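Long-range contact in V-type ATPase 116 kDa subunit (Meiothermus ruber, PDB 3RRK), which probably contributes to rotary proton transport as the 116 kDa membrane subunit of a V-type ATPase, this chain being that subunit's cytoplasmic N-terminal domain: residues G149-L154 against S196-A201. Sequence-based numbering, arbitrary orientation.
Sequences GVIPFL and SELEAA
Ile151 and Leu198 carry the apolar part of this contact. Leu198 CD1 lies 3.6 Å from Ile151 CG1 and 3.8 Å from Ile151 CD1, so a single methyl of the leucine meets the outer limb of the isoleucine, and the two side chains run at a slant to each other. On Leu198, CG sits anti to the backbone N (chi1 -171°), which swings the branch from the flank of the helix down to the strand. On Ile151 it is CG1 that stands anti to the carbonyl carbon (chi1 -57°), and with chi2 extended at 175° the chain carries CD1 up to the helix. There Ile151 CD1 also lies 4.2 Å from Ala201 CB, one helical turn after Leu198.

The same leucine methyl rests against the strand backbone, 3.9 Å from Gly149 C and 4.1 Å from Val150 O. The absence of a side chain on Gly149 is consistent with this methyl lying over the main chain. No hydrogen bond joins the two segments.

Strand 148-155 is an outer strand of a three-stranded antiparallel sheet, and helix 198-206 packs on one face of it, at the far end of the elongated chain from the sheet that holds strands 15-21 and 310-313. Gly149 and Ile151 are backbone hydrogen-bonded to Val193 and Val191 of the central strand 187-194. Leu198 also touches Val193, while Leu168 of helix 158-172 packs against Ala201.

Glu197 occupies the N-cap position of helix 198-206; the Glu197 carboxylate forms a salt bridge with Arg175, and Glu197 O accepts a hydrogen bond from Ala201 N at 3.3 Å.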
loop_
_atom_site.group_PDB
_atom_site.type_symbol
_atom_site.label_atom_id
_atom_site.label_comp_id
_atom_site.label_asym_id
_atom_site.label_seq_id
_atom_site.Cartn_x
_atom_site.Cartn_y
_atom_site.Cartn_z
ATOM N N GLY A 149 -5.063 5.518 -41.260
ATOM C CA GLY A 149 -4.576 5.772 -39.917
ATOM C C GLY A 149 -5.216 6.984 -39.251
ATOM O O GLY A 149 -5.370 8.044 -39.861
ATOM N N VAL A 150 -5.589 6.827 -37.987
ATOM C CA VAL A 150 -6.187 7.926 -37.245
ATOM C C VAL A 150 -5.349 8.346 -36.050
ATOM O O VAL A 150 -4.596 7.551 -35.489
ATOM C CB VAL A 150 -7.589 7.572 -36.740
ATOM C CG1 VAL A 150 -8.363 6.876 -37.840
ATOM C CG2 VAL A 150 -7.501 6.705 -35.484
ATOM N N ILE A 151 -5.483 9.613 -35.681
ATOM C CA ILE A 151 -4.855 10.126 -34.482
ATOM C C ILE A 151 -5.844 11.004 -33.763
ATOM O O ILE A 151 -6.272 12.031 -34.295
ATOM C CB ILE A 151 -3.623 10.989 -34.780
ATOM C CG1 ILE A 151 -2.588 10.213 -35.583
ATOM C CG2 ILE A 151 -2.999 11.441 -33.489
ATOM C CD1 ILE A 151 -1.407 11.065 -36.014
ATOM N N PRO A 152 -6.233 10.587 -32.555
ATOM C CA PRO A 152 -6.980 11.464 -31.654
ATOM C C PRO A 152 -5.976 12.340 -30.940
ATOM O O PRO A 152 -4.836 11.915 -30.735
ATOM C CB PRO A 152 -7.616 10.486 -30.669
ATOM C CG PRO A 152 -6.644 9.368 -30.602
ATOM C CD PRO A 152 -5.977 9.267 -31.958
ATOM N N PHE A 153 -6.375 13.553 -30.588
ATOM C CA PHE A 153 -5.492 14.450 -29.852
ATOM C C PHE A 153 -6.269 15.660 -29.354
ATOM O O PHE A 153 -7.264 16.042 -29.944
ATOM C CB PHE A 153 -4.311 14.878 -30.730
ATOM C CG PHE A 153 -4.689 15.790 -31.864
ATOM C CD1 PHE A 153 -5.170 15.275 -33.056
ATOM C CD2 PHE A 153 -4.553 17.165 -31.740
ATOM C CE1 PHE A 153 -5.512 16.112 -34.097
ATOM C CE2 PHE A 153 -4.888 18.011 -32.783
ATOM C CZ PHE A 153 -5.368 17.486 -33.965
ATOM N N LEU A 154 -5.825 16.257 -28.253
ATOM C CA LEU A 154 -6.527 17.401 -27.688
ATOM C C LEU A 154 -5.904 18.728 -28.100
ATOM O O LEU A 154 -4.692 18.845 -28.289
ATOM C CB LEU A 154 -6.578 17.307 -26.166
ATOM C CG LEU A 154 -7.334 16.161 -25.505
ATOM C CD1 LEU A 154 -7.182 16.282 -23.990
ATOM C CD2 LEU A 154 -8.796 16.168 -25.902
ATOM N N SER A 196 -0.149 4.797 -44.690
ATOM C CA SER A 196 1.253 5.020 -45.025
ATOM C C SER A 196 1.757 6.440 -44.720
ATOM O O SER A 196 2.936 6.721 -44.882
ATOM C CB SER A 196 1.511 4.678 -46.506
ATOM O OG SER A 196 0.914 5.634 -47.375
ATOM N N GLU A 197 0.877 7.336 -44.295
ATOM C CA GLU A 197 1.287 8.711 -44.022
ATOM C C GLU A 197 1.019 9.108 -42.577
ATOM O O GLU A 197 0.977 10.294 -42.247
ATOM C CB GLU A 197 0.560 9.676 -44.951
ATOM C CG GLU A 197 0.800 9.387 -46.415
ATOM C CD GLU A 197 0.142 10.408 -47.316
ATOM O OE1 GLU A 197 -0.975 10.874 -46.973
ATOM O OE2 GLU A 197 0.752 10.750 -48.355
ATOM N N LEU A 198 0.831 8.107 -41.723
ATOM C CA LEU A 198 0.473 8.347 -40.336
ATOM C C LEU A 198 1.539 9.191 -39.664
ATOM O O LEU A 198 1.232 10.141 -38.952
ATOM C CB LEU A 198 0.333 7.029 -39.596
ATOM C CG LEU A 198 -0.257 7.150 -38.202
ATOM C CD1 LEU A 198 -1.545 7.986 -38.249
ATOM C CD2 LEU A 198 -0.485 5.765 -37.586
ATOM N N GLU A 199 2.794 8.845 -39.917
ATOM C CA GLU A 199 3.929 9.553 -39.338
ATOM C C GLU A 199 4.093 10.988 -39.817
ATOM O O GLU A 199 4.573 11.836 -39.077
ATOM C CB GLU A 199 5.211 8.753 -39.553
ATOM C CG GLU A 199 5.149 7.420 -38.830
ATOM C CD GLU A 199 4.638 7.586 -37.401
ATOM O OE1 GLU A 199 4.928 8.653 -36.795
ATOM O OE2 GLU A 199 3.946 6.663 -36.895
ATOM N N ALA A 200 3.685 11.262 -41.046
ATOM C CA ALA A 200 3.767 12.619 -41.579
ATOM C C ALA A 200 2.794 13.516 -40.839
ATOM O O ALA A 200 3.037 14.705 -40.649
ATOM C CB ALA A 200 3.459 12.621 -43.078
ATOM N N ALA A 201 1.676 12.927 -40.445
ATOM C CA ALA A 201 0.657 13.633 -39.698
ATOM C C ALA A 201 1.120 13.822 -38.250
ATOM O O ALA A 201 0.936 14.886 -37.656
ATOM C CB ALA A 201 -0.643 12.848 -39.750
#